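Local coordinates for protein argonaute (Methanocaldococcus jannaschii, PDB 5G5S) that cleaves single-stranded target DNA under the direction of short DNA guides and may help defend the archaeon against invading genetic elements, at residues V61-K65 against G106-V111; R158-T164 against N256-D262; T312-V316 against Y490-S495; L431-E436 against L462-W466. All blocks are in the same frame, centred on the assembly; numbering follows the deposited sequence.

How the contacts relate
The four contacts follow one another along the chain, except that contact 4 is nested inside the loop closed by contact 3. Contact 1 lies in the N-terminal domain, where the end of strand 59-62 meets helix 97-111. Contact 2 pairs strands 150-163 and 255-260, about 32 Å away between centres. Contact 3 pairs strand 314-317 with strand 492-493, where the Mid region ends. Contact 4 sits at the edge of the parallel Mid sheet, about 30 Å from contact 3 and 57 Å from contact 1 between centres. No two contacts touch. They sample the N-terminal domain, a PAZ strand and the Mid sheet with its end, in a bilobal protein whose domains shift when guide DNA binds.

Contact 1: residues V61-K65 against G106-V111; sequences VLPYK and GYLKSV
Tyr64 and Val111 meet through one methyl group. CG2 of Val111 sits over one face of the Tyr64 ring, displaced toward the rim, and makes a CH-pi contact 3.8 Å from the ring centroid. The nearest ring atom is Tyr64 CD1, 3.4 Å from Val111 CG2. The Tyr64 ring is swung between its backbone N and carbonyl carbon (chi1 55°), which turns its face to the helix. Val111 has CG1 opposite the backbone N (chi1 -176°), and this leaves CG2 as the branch that reaches the ring. The two side chains run past each other in opposite directions.

Tyr107 packs against Pro63 as well. Its CB lies 3.7 Å from Pro63 CB, and Pro63 CG rests 3.7 Å from Tyr107 N. Further out, Tyr64 CB comes to the edge of the Tyr107 ring, 4.0 Å from CE1.

Tyr64 OH bonds to the backbone O of Tyr48, and Ser110 OG to that of Phe47. The hydroxyls are thus held by neighbouring carbonyls rather than by each other. No hydrogen bond joins residues 61-65 to 106-111. Within the N-terminal domain, the end of strand 59-62 is therefore held against helix 97-111 by apolar and CH-pi contacts.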
loop_
_atom_site.group_PDB
_atom_site.type_symbol
_atom_site.label_atom_id
_atom_site.label_comp_id
_atom_site.label_asym_id
_atom_site.label_seq_id
_atom_site.Cartn_x
_atom_site.Cartn_y
_atom_site.Cartn_z
ATOM N N VAL A 61 -18.282 -7.488 27.816
ATOM C CA VAL A 61 -18.003 -8.908 28.024
ATOM C C VAL A 61 -16.528 -9.085 28.403
ATOM O O VAL A 61 -15.657 -8.487 27.775
ATOM C CB VAL A 61 -18.471 -9.810 26.837
ATOM C CG1 VAL A 61 -17.789 -9.435 25.518
ATOM C CG2 VAL A 61 -18.291 -11.296 27.151
ATOM N N LEU A 62 -16.270 -9.858 29.468
ATOM C CA LEU A 62 -14.921 -10.144 29.957
ATOM C C LEU A 62 -14.588 -11.630 29.776
ATOM O O LEU A 62 -15.475 -12.478 29.939
ATOM C CB LEU A 62 -14.753 -9.746 31.440
ATOM C CG LEU A 62 -14.776 -8.256 31.799
ATOM C CD1 LEU A 62 -14.768 -8.071 33.295
ATOM C CD2 LEU A 62 -13.610 -7.486 31.169
ATOM N N PRO A 63 -13.310 -11.975 29.474
ATOM C CA PRO A 63 -12.953 -13.399 29.326
ATOM C C PRO A 63 -12.782 -14.137 30.663
ATOM O O PRO A 63 -12.394 -15.305 30.681
ATOM C CB PRO A 63 -11.649 -13.345 28.533
ATOM C CG PRO A 63 -11.034 -12.044 28.914
ATOM C CD PRO A 63 -12.143 -11.095 29.242
ATOM N N TYR A 64 -13.072 -13.453 31.778
ATOM C CA TYR A 64 -12.927 -13.972 33.135
ATOM C C TYR A 64 -13.982 -13.379 34.062
ATOM O O TYR A 64 -14.613 -12.366 33.734
ATOM C CB TYR A 64 -11.510 -13.667 33.681
ATOM C CG TYR A 64 -11.134 -12.201 33.624
ATOM C CD1 TYR A 64 -10.590 -11.647 32.469
ATOM C CD2 TYR A 64 -11.352 -11.361 34.710
ATOM C CE1 TYR A 64 -10.278 -10.293 32.393
ATOM C CE2 TYR A 64 -11.029 -10.007 34.653
ATOM C CZ TYR A 64 -10.490 -9.479 33.490
ATOM O OH TYR A 64 -10.162 -8.152 33.418
ATOM N N LYS A 65 -14.170 -14.021 35.219
ATOM C CA LYS A 65 -15.095 -13.560 36.242
ATOM C C LYS A 65 -14.301 -12.665 37.189
ATOM O O LYS A 65 -13.167 -12.996 37.557
ATOM C CB LYS A 65 -15.717 -14.752 36.992
ATOM C CG LYS A 65 -17.069 -14.446 37.635
ATOM C CD LYS A 65 -17.754 -15.706 38.157
ATOM C CE LYS A 65 -18.670 -16.345 37.136
ATOM N NZ LYS A 65 -19.138 -17.688 37.573
ATOM N N GLY A 106 -7.416 -10.810 24.988
ATOM C CA GLY A 106 -7.577 -9.992 26.183
ATOM C C GLY A 106 -7.254 -10.747 27.463
ATOM O O GLY A 106 -6.694 -10.177 28.403
ATOM N N TYR A 107 -7.593 -12.043 27.498
ATOM C CA TYR A 107 -7.319 -12.912 28.645
ATOM C C TYR A 107 -5.807 -13.075 28.809
ATOM O O TYR A 107 -5.273 -12.836 29.889
ATOM C CB TYR A 107 -8.027 -14.268 28.471
ATOM C CG TYR A 107 -7.943 -15.178 29.675
ATOM C CD1 TYR A 107 -8.623 -14.875 30.852
ATOM C CD2 TYR A 107 -7.242 -16.379 29.617
ATOM C CE1 TYR A 107 -8.574 -15.726 31.957
ATOM C CE2 TYR A 107 -7.203 -17.248 30.708
ATOM C CZ TYR A 107 -7.863 -16.914 31.880
ATOM O OH TYR A 107 -7.833 -17.769 32.959
ATOM N N LEU A 108 -5.131 -13.415 27.709
ATOM C CA LEU A 108 -3.681 -13.577 27.601
ATOM C C LEU A 108 -2.948 -12.269 27.958
ATOM O O LEU A 108 -1.916 -12.314 28.623
ATOM C CB LEU A 108 -3.349 -13.996 26.153
ATOM C CG LEU A 108 -2.719 -15.369 25.898
ATOM C CD1 LEU A 108 -3.180 -16.420 26.893
ATOM C CD2 LEU A 108 -2.966 -15.824 24.461
ATOM N N LYS A 109 -3.495 -11.114 27.540
ATOM C CA LYS A 109 -2.915 -9.796 27.802
ATOM C C LYS A 109 -3.125 -9.331 29.252
ATOM O O LYS A 109 -2.148 -9.037 29.947
ATOM C CB LYS A 109 -3.455 -8.741 26.804
ATOM C CG LYS A 109 -2.974 -7.321 27.084
ATOM C CD LYS A 109 -3.519 -6.318 26.087
ATOM C CE LYS A 109 -2.941 -4.937 26.296
ATOM N NZ LYS A 109 -3.391 -3.993 25.242
ATOM N N SER A 110 -4.399 -9.205 29.677
ATOM C CA SER A 110 -4.758 -8.682 30.991
ATOM C C SER A 110 -4.496 -9.609 32.180
ATOM O O SER A 110 -3.907 -9.176 33.171
ATOM C CB SER A 110 -6.192 -8.165 30.991
ATOM O OG SER A 110 -6.402 -7.284 32.081
ATOM N N VAL A 111 -4.937 -10.867 32.089
ATOM C CA VAL A 111 -4.801 -11.838 33.174
ATOM C C VAL A 111 -3.424 -12.487 33.194
ATOM O O VAL A 111 -2.792 -12.531 34.251
ATOM C CB VAL A 111 -5.954 -12.880 33.156
ATOM C CG1 VAL A 111 -5.883 -13.838 34.346
ATOM C CG2 VAL A 111 -7.303 -12.189 33.122
#

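Contact 2: residues R158-T164 against N256-D262; sequences RHTASIT and NLVFYMD
Met261 and His159 begin a ladder of backbone hydrogen bonds between antiparallel strands. Strand 255-260 is part of the PAZ domain, which binds the guide 3' end, and the ladder joins it to strand 150-163. Met261 N donates to His159 O. Ala161 and Phe259 form a hydrogen-bonded pair with both bonds made, Ala161 N to Phe259 O at 2.8 Å and Phe259 N to Ala161 O at 3.0 Å. Ile163 N then donates to Leu257 O. Thr160 with Tyr260 and Ser162 with Val258 are non-hydrogen-bonded pairs. Past the ladder, Asn256 ND2 donates to Ile163 O at 2.8 Å, in the carbonyl plane and close to its own amide plane.

Arg158 carries the charged and cation-pi contacts. Its guanidinium lies flat on the Tyr260 ring, with centres 3.8 Å apart and planes 20° apart. Bends at chi2 and chi3 fold the chain back over the ring. Arg158 NH1 also makes a salt bridge to Asp262 OD2 at 3.1 Å, on the syn side but tilted out of the carboxylate plane. Asn634 donates to the same oxygen.

Apolar contacts gather round Ala161 and Phe259. Ala161 CB lies off-centre over the Phe259 ring, while Ile163 CD1 reaches the ring edge, 3.8 Å from Phe259 CE2. Met261 SD packs 3.7 Å from Ala161 CB.

His159, which interacts with guide DNA, meets Trp276 edge to face. Strand 150-163 lies between strands 134-147 and 255-260, and strand 185-188 pairs with the latter. Phe170 of helix 167-170 packs on Ile163 and Leu257.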
loop_
_atom_site.group_PDB
_atom_site.type_symbol
_atom_site.label_atom_id
_atom_site.label_comp_id
_atom_site.label_asym_id
_atom_site.label_seq_id
_atom_site.Cartn_x
_atom_site.Cartn_y
_atom_site.Cartn_z
ATOM N N ARG A 158 9.261 -8.090 14.684
ATOM C CA ARG A 158 9.533 -6.967 13.790
ATOM C C ARG A 158 10.675 -6.075 14.221
ATOM O O ARG A 158 10.952 -5.937 15.411
ATOM C CB ARG A 158 8.262 -6.146 13.554
ATOM C CG ARG A 158 8.072 -5.787 12.099
ATOM C CD ARG A 158 6.768 -6.334 11.570
ATOM N NE ARG A 158 5.691 -5.352 11.675
ATOM C CZ ARG A 158 5.381 -4.472 10.727
ATOM N NH1 ARG A 158 6.076 -4.429 9.595
ATOM N NH2 ARG A 158 4.377 -3.622 10.904
ATOM N N HIS A 159 11.340 -5.468 13.230
ATOM C CA HIS A 159 12.434 -4.534 13.444
ATOM C C HIS A 159 12.019 -3.167 12.955
ATOM O O HIS A 159 11.623 -3.009 11.800
ATOM C CB HIS A 159 13.723 -5.009 12.767
ATOM C CG HIS A 159 14.205 -6.329 13.274
ATOM N ND1 HIS A 159 14.989 -6.424 14.409
ATOM C CD2 HIS A 159 13.968 -7.573 12.801
ATOM C CE1 HIS A 159 15.228 -7.714 14.573
ATOM N NE2 HIS A 159 14.627 -8.446 13.636
ATOM N N THR A 160 12.040 -2.195 13.870
ATOM C CA THR A 160 11.704 -0.800 13.608
ATOM C C THR A 160 12.964 0.038 13.685
ATOM O O THR A 160 13.649 0.037 14.705
ATOM C CB THR A 160 10.506 -0.320 14.463
ATOM O OG1 THR A 160 10.267 1.060 14.200
ATOM C CG2 THR A 160 10.700 -0.538 15.967
ATOM N N ALA A 161 13.314 0.682 12.575
ATOM C CA ALA A 161 14.497 1.528 12.490
ATOM C C ALA A 161 14.116 3.000 12.434
ATOM O O ALA A 161 13.103 3.371 11.826
ATOM C CB ALA A 161 15.339 1.156 11.282
ATOM N N SER A 162 14.917 3.832 13.098
ATOM C CA SER A 162 14.705 5.271 13.122
ATOM C C SER A 162 15.959 6.045 12.710
ATOM O O SER A 162 17.072 5.736 13.161
ATOM C CB SER A 162 14.169 5.738 14.475
ATOM O OG SER A 162 14.902 5.189 15.555
ATOM N N ILE A 163 15.774 7.030 11.819
ATOM C CA ILE A 163 16.861 7.894 11.360
ATOM C C ILE A 163 17.115 8.884 12.493
ATOM O O ILE A 163 16.212 9.624 12.880
ATOM C CB ILE A 163 16.537 8.588 10.013
ATOM C CG1 ILE A 163 15.953 7.592 8.959
ATOM C CG2 ILE A 163 17.736 9.391 9.503
ATOM C CD1 ILE A 163 16.888 7.060 7.828
ATOM N N THR A 164 18.316 8.816 13.083
ATOM C CA THR A 164 18.722 9.650 14.221
ATOM C C THR A 164 18.893 11.131 13.839
ATOM O O THR A 164 18.571 12.016 14.641
ATOM C CB THR A 164 19.894 9.010 14.974
ATOM O OG1 THR A 164 20.957 8.753 14.056
ATOM C CG2 THR A 164 19.486 7.711 15.679
ATOM N N ASN A 256 11.550 12.764 13.308
ATOM C CA ASN A 256 12.434 11.693 12.834
ATOM C C ASN A 256 11.685 10.636 12.057
ATOM O O ASN A 256 10.618 10.201 12.490
ATOM C CB ASN A 256 13.151 11.022 13.984
ATOM C CG ASN A 256 14.074 11.940 14.705
ATOM O OD1 ASN A 256 13.649 12.727 15.546
ATOM N ND2 ASN A 256 15.349 11.877 14.353
ATOM N N LEU A 257 12.279 10.177 10.943
ATOM C CA LEU A 257 11.726 9.119 10.104
ATOM C C LEU A 257 11.799 7.779 10.814
ATOM O O LEU A 257 12.794 7.485 11.471
ATOM C CB LEU A 257 12.460 9.026 8.768
ATOM C CG LEU A 257 12.131 10.091 7.753
ATOM C CD1 LEU A 257 13.254 10.242 6.791
ATOM C CD2 LEU A 257 10.827 9.783 7.012
ATOM N N VAL A 258 10.715 7.003 10.730
ATOM C CA VAL A 258 10.606 5.673 11.340
ATOM C C VAL A 258 10.051 4.712 10.291
ATOM O O VAL A 258 9.096 5.037 9.591
ATOM C CB VAL A 258 9.809 5.665 12.680
ATOM C CG1 VAL A 258 9.529 4.243 13.162
ATOM C CG2 VAL A 258 10.559 6.416 13.764
ATOM N N PHE A 259 10.679 3.555 10.151
ATOM C CA PHE A 259 10.248 2.555 9.180
ATOM C C PHE A 259 10.545 1.145 9.667
ATOM O O PHE A 259 11.340 0.959 10.593
ATOM C CB PHE A 259 10.917 2.804 7.804
ATOM C CG PHE A 259 12.428 2.847 7.849
ATOM C CD1 PHE A 259 13.179 1.688 7.685
ATOM C CD2 PHE A 259 13.101 4.046 8.065
ATOM C CE1 PHE A 259 14.572 1.725 7.750
ATOM C CE2 PHE A 259 14.494 4.078 8.143
ATOM C CZ PHE A 259 15.219 2.917 7.980
ATOM N N TYR A 260 9.947 0.150 8.992
ATOM C CA TYR A 260 10.181 -1.261 9.269
ATOM C C TYR A 260 11.201 -1.769 8.278
ATOM O O TYR A 260 11.158 -1.385 7.104
ATOM C CB TYR A 260 8.875 -2.069 9.202
ATOM C CG TYR A 260 7.812 -1.537 10.136
ATOM C CD1 TYR A 260 7.879 -1.771 11.505
ATOM C CD2 TYR A 260 6.766 -0.756 9.657
ATOM C CE1 TYR A 260 6.932 -1.236 12.377
ATOM C CE2 TYR A 260 5.802 -0.228 10.517
ATOM C CZ TYR A 260 5.890 -0.470 11.878
ATOM O OH TYR A 260 4.944 0.049 12.731
ATOM N N MET A 261 12.139 -2.610 8.759
ATOM C CA MET A 261 13.201 -3.233 7.958
ATOM C C MET A 261 12.626 -4.140 6.871
ATOM O O MET A 261 13.238 -4.276 5.813
ATOM C CB MET A 261 14.190 -4.017 8.845
ATOM C CG MET A 261 14.968 -3.150 9.839
ATOM S SD MET A 261 15.948 -1.794 9.134
ATOM C CE MET A 261 17.272 -2.706 8.351
ATOM N N ASP A 262 11.445 -4.745 7.135
ATOM C CA ASP A 262 10.708 -5.634 6.225
ATOM C C ASP A 262 9.803 -4.865 5.244
ATOM O O ASP A 262 9.238 -5.470 4.327
ATOM C CB ASP A 262 9.917 -6.700 7.011
ATOM C CG ASP A 262 9.041 -6.168 8.135
ATOM O OD1 ASP A 262 9.560 -5.409 8.993
ATOM O OD2 ASP A 262 7.864 -6.583 8.213
#

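Contact 3: residues T312-V316 against Y490-S495; sequences TPLLV and YFILDS
A small antiparallel sheet of three strands holds this contact. Strand 314-317 is its middle strand and strand 492-493 one of its edges. Leu315 and Ile492 form a hydrogen-bonded pair. Leu315 N donates to Ile492 O at 2.9 Å. Ile492 N returns a bond to Leu315 O. A weak bond from Asp494 N to Pro313 O extends the pairing.

Leu315 and Ile492 project from the same face of the sheet, where Leu315 CB touches Ile492 CG1 at 3.8 Å. Both Leu315 methyls, CD1 and CD2, lie 3.5 Å from Asp494 OD1. The Asp494 side chain is extended at chi1 (-176°), which brings its carboxylate to both Leu315 and Pro313. The other oxygen, Asp494 OD2, comes 3.7 Å from Pro313 CG and forms a salt bridge with Lys325 of strand 323-326.

Leu314 and Phe491 lie side by side and point the same way, with Leu314 CD2 3.8 Å from Phe491 CD2. Phe491 also stacks on Tyr670. Val316 CG1 touches Phe491 CB at 3.6 Å and approaches the edge of the Tyr490 ring. The Tyr490 hydroxyl bonds to the carbonyl of Tyr344.

The two backbone bonds between Leu315 and Ile492 set the register. Apolar packing adds to them in two places: Leu315 with Ile492, and separately Leu314 and Val316 with Phe491. The carboxylate of Asp494 has a salt bridge to Lys325, which probably helps balance its charge and links it to the third strand.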
loop_
_atom_site.group_PDB
_atom_site.type_symbol
_atom_site.label_atom_id
_atom_site.label_comp_id
_atom_site.label_asym_id
_atom_site.label_seq_id
_atom_site.Cartn_x
_atom_site.Cartn_y
_atom_site.Cartn_z
ATOM N N THR A 312 -2.710 -17.409 -15.070
ATOM C CA THR A 312 -3.731 -16.892 -15.976
ATOM C C THR A 312 -3.123 -16.211 -17.203
ATOM O O THR A 312 -2.200 -15.415 -17.060
ATOM C CB THR A 312 -4.781 -16.098 -15.183
ATOM O OG1 THR A 312 -5.378 -16.987 -14.234
ATOM C CG2 THR A 312 -5.872 -15.474 -16.061
ATOM N N PRO A 313 -3.546 -16.589 -18.425
ATOM C CA PRO A 313 -2.965 -15.943 -19.600
ATOM C C PRO A 313 -3.520 -14.538 -19.795
ATOM O O PRO A 313 -4.547 -14.166 -19.216
ATOM C CB PRO A 313 -3.312 -16.888 -20.763
ATOM C CG PRO A 313 -4.273 -17.883 -20.220
ATOM C CD PRO A 313 -4.614 -17.534 -18.807
ATOM N N LEU A 314 -2.791 -13.753 -20.585
ATOM C CA LEU A 314 -3.128 -12.392 -20.933
ATOM C C LEU A 314 -3.421 -12.365 -22.416
ATOM O O LEU A 314 -2.927 -13.213 -23.166
ATOM C CB LEU A 314 -1.962 -11.435 -20.587
ATOM C CG LEU A 314 -1.508 -11.399 -19.117
ATOM C CD1 LEU A 314 -0.081 -10.901 -18.992
ATOM C CD2 LEU A 314 -2.447 -10.577 -18.254
ATOM N N LEU A 315 -4.249 -11.408 -22.839
ATOM C CA LEU A 315 -4.581 -11.233 -24.244
ATOM C C LEU A 315 -4.011 -9.919 -24.747
ATOM O O LEU A 315 -4.049 -8.910 -24.048
ATOM C CB LEU A 315 -6.094 -11.289 -24.471
ATOM C CG LEU A 315 -6.769 -12.642 -24.302
ATOM C CD1 LEU A 315 -8.271 -12.480 -24.289
ATOM C CD2 LEU A 315 -6.363 -13.620 -25.416
ATOM N N VAL A 316 -3.474 -9.947 -25.957
ATOM C CA VAL A 316 -2.875 -8.830 -26.691
ATOM C C VAL A 316 -3.308 -8.991 -28.140
ATOM O O VAL A 316 -3.794 -10.065 -28.505
ATOM C CB VAL A 316 -1.324 -8.823 -26.587
ATOM C CG1 VAL A 316 -0.864 -8.197 -25.289
ATOM C CG2 VAL A 316 -0.732 -10.221 -26.753
ATOM N N TYR A 490 -2.503 -2.038 -23.225
ATOM C CA TYR A 490 -1.769 -3.001 -24.041
ATOM C C TYR A 490 -2.314 -4.432 -23.966
ATOM O O TYR A 490 -2.679 -5.011 -24.994
ATOM C CB TYR A 490 -0.259 -2.942 -23.770
ATOM C CG TYR A 490 0.553 -3.015 -25.037
ATOM C CD1 TYR A 490 0.647 -4.201 -25.762
ATOM C CD2 TYR A 490 1.195 -1.890 -25.541
ATOM C CE1 TYR A 490 1.374 -4.268 -26.948
ATOM C CE2 TYR A 490 1.943 -1.950 -26.714
ATOM C CZ TYR A 490 2.023 -3.140 -27.420
ATOM O OH TYR A 490 2.737 -3.200 -28.588
ATOM N N PHE A 491 -2.397 -4.976 -22.757
ATOM C CA PHE A 491 -2.865 -6.337 -22.525
ATOM C C PHE A 491 -4.098 -6.360 -21.632
ATOM O O PHE A 491 -4.284 -5.460 -20.813
ATOM C CB PHE A 491 -1.731 -7.213 -21.937
ATOM C CG PHE A 491 -1.084 -6.665 -20.688
ATOM C CD1 PHE A 491 -0.012 -5.783 -20.769
ATOM C CD2 PHE A 491 -1.537 -7.042 -19.429
ATOM C CE1 PHE A 491 0.566 -5.250 -19.609
ATOM C CE2 PHE A 491 -0.951 -6.520 -18.270
ATOM C CZ PHE A 491 0.087 -5.619 -18.367
ATOM N N ILE A 492 -4.955 -7.372 -21.816
ATOM C CA ILE A 492 -6.165 -7.569 -21.012
ATOM C C ILE A 492 -6.146 -8.983 -20.403
ATOM O O ILE A 492 -5.222 -9.754 -20.676
ATOM C CB ILE A 492 -7.485 -7.235 -21.784
ATOM C CG1 ILE A 492 -7.729 -8.190 -22.970
ATOM C CG2 ILE A 492 -7.537 -5.765 -22.221
ATOM C CD1 ILE A 492 -9.074 -8.803 -23.003
ATOM N N LEU A 493 -7.150 -9.309 -19.571
ATOM C CA LEU A 493 -7.275 -10.631 -18.958
ATOM C C LEU A 493 -7.974 -11.581 -19.910
ATOM O O LEU A 493 -8.947 -11.182 -20.554
ATOM C CB LEU A 493 -8.053 -10.552 -17.641
ATOM C CG LEU A 493 -7.315 -9.963 -16.441
ATOM C CD1 LEU A 493 -8.279 -9.632 -15.328
ATOM C CD2 LEU A 493 -6.235 -10.916 -15.930
ATOM N N ASP A 494 -7.491 -12.840 -20.000
ATOM C CA ASP A 494 -8.093 -13.862 -20.858
ATOM C C ASP A 494 -9.429 -14.343 -20.300
ATOM O O ASP A 494 -10.290 -14.781 -21.068
ATOM C CB ASP A 494 -7.137 -15.050 -21.077
ATOM C CG ASP A 494 -7.650 -16.119 -22.031
ATOM O OD1 ASP A 494 -8.052 -15.764 -23.163
ATOM O OD2 ASP A 494 -7.640 -17.310 -21.650
ATOM N N SER A 495 -9.594 -14.275 -18.969
ATOM C CA SER A 495 -10.820 -14.702 -18.301
ATOM C C SER A 495 -11.679 -13.501 -17.872
ATOM O O SER A 495 -11.187 -12.601 -17.177
ATOM C CB SER A 495 -10.499 -15.597 -17.103
ATOM O OG SER A 495 -9.758 -14.895 -16.113
#

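Contact 4: residues L431-E436 against L462-W466; sequences LIIGKE and LWENW
Leu462 meets Gly434 as a parallel pair at the C-terminal edge of the Mid-domain sheet, whose strands 428-434 and 456-462 are joined by a beta-alpha-beta crossover through helix 442-452. Leu462 belongs to the region that binds the phosphorylated 5' end of guide DNA and is also the N-cap residue of helix 463-467. Its CD2 rests on the carbonyl group of Lys435, 3.5 Å from both C and O, and its CD1 is 3.4 Å from Glu436 OE1. The other oxygen, Glu436 OE2, bonds to Tyr438 N.

Trp463 N makes the one hydrogen bond between the segments, to Gly434 O at 2.8 Å and almost straight at 178°. Trp463 CB packs on Ile433 CG2 at 3.7 Å, and its indole lies against helix 372-390.

Glu464 bends at chi2 (105°) and brings its carboxylate back over the chain at Lys435. Its OE1 lies 3.3 Å from Lys435 CA. The charged ends do not meet, with Lys435 NZ 5.8 Å from Glu464 OE2. Lys435 NZ forms a salt bridge with Glu367.

The Trp466 indole packs on Ile433 of the strand. NE1 bonds to Thr475 OG1. Trp466 CZ3 touches Ile433 CD1 at 3.7 Å.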
loop_
_atom_site.group_PDB
_atom_site.type_symbol
_atom_site.label_atom_id
_atom_site.label_comp_id
_atom_site.label_asym_id
_atom_site.label_seq_id
_atom_site.Cartn_x
_atom_site.Cartn_y
_atom_site.Cartn_z
ATOM N N LEU A 431 12.425 10.957 -21.408
ATOM C CA LEU A 431 13.140 9.764 -20.974
ATOM C C LEU A 431 14.338 10.248 -20.165
ATOM O O LEU A 431 15.208 10.942 -20.694
ATOM C CB LEU A 431 13.561 8.902 -22.180
ATOM C CG LEU A 431 14.306 7.598 -21.886
ATOM C CD1 LEU A 431 13.378 6.541 -21.285
ATOM C CD2 LEU A 431 14.978 7.065 -23.143
ATOM N N ILE A 432 14.323 9.960 -18.859
ATOM C CA ILE A 432 15.361 10.381 -17.925
ATOM C C ILE A 432 16.373 9.243 -17.719
ATOM O O ILE A 432 16.004 8.155 -17.263
ATOM C CB ILE A 432 14.742 10.898 -16.586
ATOM C CG1 ILE A 432 13.788 12.088 -16.808
ATOM C CG2 ILE A 432 15.819 11.238 -15.550
ATOM C CD1 ILE A 432 12.643 12.167 -15.745
ATOM N N ILE A 433 17.647 9.506 -18.073
ATOM C CA ILE A 433 18.761 8.572 -17.898
ATOM C C ILE A 433 19.572 9.077 -16.693
ATOM O O ILE A 433 20.199 10.143 -16.756
ATOM C CB ILE A 433 19.640 8.431 -19.184
ATOM C CG1 ILE A 433 18.816 8.423 -20.514
ATOM C CG2 ILE A 433 20.638 7.260 -19.076
ATOM C CD1 ILE A 433 17.896 7.222 -20.768
ATOM N N GLY A 434 19.503 8.330 -15.598
ATOM C CA GLY A 434 20.182 8.678 -14.358
ATOM C C GLY A 434 21.156 7.639 -13.850
ATOM O O GLY A 434 21.450 6.662 -14.543
ATOM N N LYS A 435 21.665 7.860 -12.630
ATOM C CA LYS A 435 22.630 6.982 -11.960
ATOM C C LYS A 435 22.288 6.746 -10.481
ATOM O O LYS A 435 21.477 7.487 -9.920
ATOM C CB LYS A 435 24.079 7.490 -12.145
ATOM C CG LYS A 435 24.348 8.906 -11.647
ATOM C CD LYS A 435 25.827 9.132 -11.375
ATOM C CE LYS A 435 26.157 8.998 -9.906
ATOM N NZ LYS A 435 27.579 9.317 -9.631
ATOM N N GLU A 436 22.881 5.701 -9.864
ATOM C CA GLU A 436 22.637 5.350 -8.463
ATOM C C GLU A 436 23.176 6.409 -7.499
ATOM O O GLU A 436 24.386 6.516 -7.290
ATOM C CB GLU A 436 23.152 3.930 -8.132
ATOM C CG GLU A 436 22.742 3.398 -6.761
ATOM C CD GLU A 436 21.257 3.382 -6.445
ATOM O OE1 GLU A 436 20.490 2.734 -7.193
ATOM O OE2 GLU A 436 20.864 4.002 -5.432
ATOM N N LEU A 462 17.993 3.742 -14.587
ATOM C CA LEU A 462 19.399 3.820 -14.162
ATOM C C LEU A 462 20.281 3.282 -15.273
ATOM O O LEU A 462 20.099 2.137 -15.705
ATOM C CB LEU A 462 19.679 3.081 -12.832
ATOM C CG LEU A 462 18.962 3.572 -11.562
ATOM C CD1 LEU A 462 19.247 2.646 -10.398
ATOM C CD2 LEU A 462 19.355 5.004 -11.185
ATOM N N TRP A 463 21.213 4.121 -15.761
ATOM C CA TRP A 463 22.124 3.779 -16.854
ATOM C C TRP A 463 22.980 2.541 -16.611
ATOM O O TRP A 463 23.125 1.728 -17.526
ATOM C CB TRP A 463 22.984 4.974 -17.292
ATOM C CG TRP A 463 23.936 4.645 -18.406
ATOM C CD1 TRP A 463 25.300 4.667 -18.350
ATOM C CD2 TRP A 463 23.596 4.105 -19.691
ATOM N NE1 TRP A 463 25.829 4.228 -19.540
ATOM C CE2 TRP A 463 24.806 3.868 -20.379
ATOM C CE3 TRP A 463 22.379 3.815 -20.338
ATOM C CZ2 TRP A 463 24.837 3.373 -21.686
ATOM C CZ3 TRP A 463 22.412 3.315 -21.628
ATOM C CH2 TRP A 463 23.629 3.093 -22.286
ATOM N N GLU A 464 23.535 2.396 -15.386
ATOM C CA GLU A 464 24.375 1.255 -14.992
ATOM C C GLU A 464 23.677 -0.076 -15.288
ATOM O O GLU A 464 24.289 -0.971 -15.874
ATOM C CB GLU A 464 24.782 1.335 -13.505
ATOM C CG GLU A 464 25.758 2.454 -13.173
ATOM C CD GLU A 464 25.151 3.650 -12.462
ATOM O OE1 GLU A 464 24.110 4.166 -12.934
ATOM O OE2 GLU A 464 25.732 4.087 -11.442
ATOM N N ASN A 465 22.386 -0.170 -14.942
ATOM C CA ASN A 465 21.566 -1.354 -15.176
ATOM C C ASN A 465 21.212 -1.551 -16.661
ATOM O O ASN A 465 21.296 -2.681 -17.152
ATOM C CB ASN A 465 20.313 -1.320 -14.301
ATOM C CG ASN A 465 20.585 -1.428 -12.817
ATOM O OD1 ASN A 465 21.395 -2.249 -12.350
ATOM N ND2 ASN A 465 19.879 -0.615 -12.039
ATOM N N TRP A 466 20.836 -0.462 -17.375
ATOM C CA TRP A 466 20.474 -0.519 -18.795
ATOM C C TRP A 466 21.645 -0.866 -19.717
ATOM O O TRP A 466 21.424 -1.517 -20.738
ATOM C CB TRP A 466 19.785 0.778 -19.250
ATOM C CG TRP A 466 18.874 0.629 -20.441
ATOM C CD1 TRP A 466 18.311 -0.523 -20.910
ATOM C CD2 TRP A 466 18.388 1.686 -21.286
ATOM N NE1 TRP A 466 17.533 -0.255 -22.015
ATOM C CE2 TRP A 466 17.558 1.092 -22.263
ATOM C CE3 TRP A 466 18.597 3.075 -21.330
ATOM C CZ2 TRP A 466 16.936 1.839 -23.270
ATOM C CZ3 TRP A 466 17.975 3.813 -22.325
ATOM C CH2 TRP A 466 17.158 3.197 -23.282
#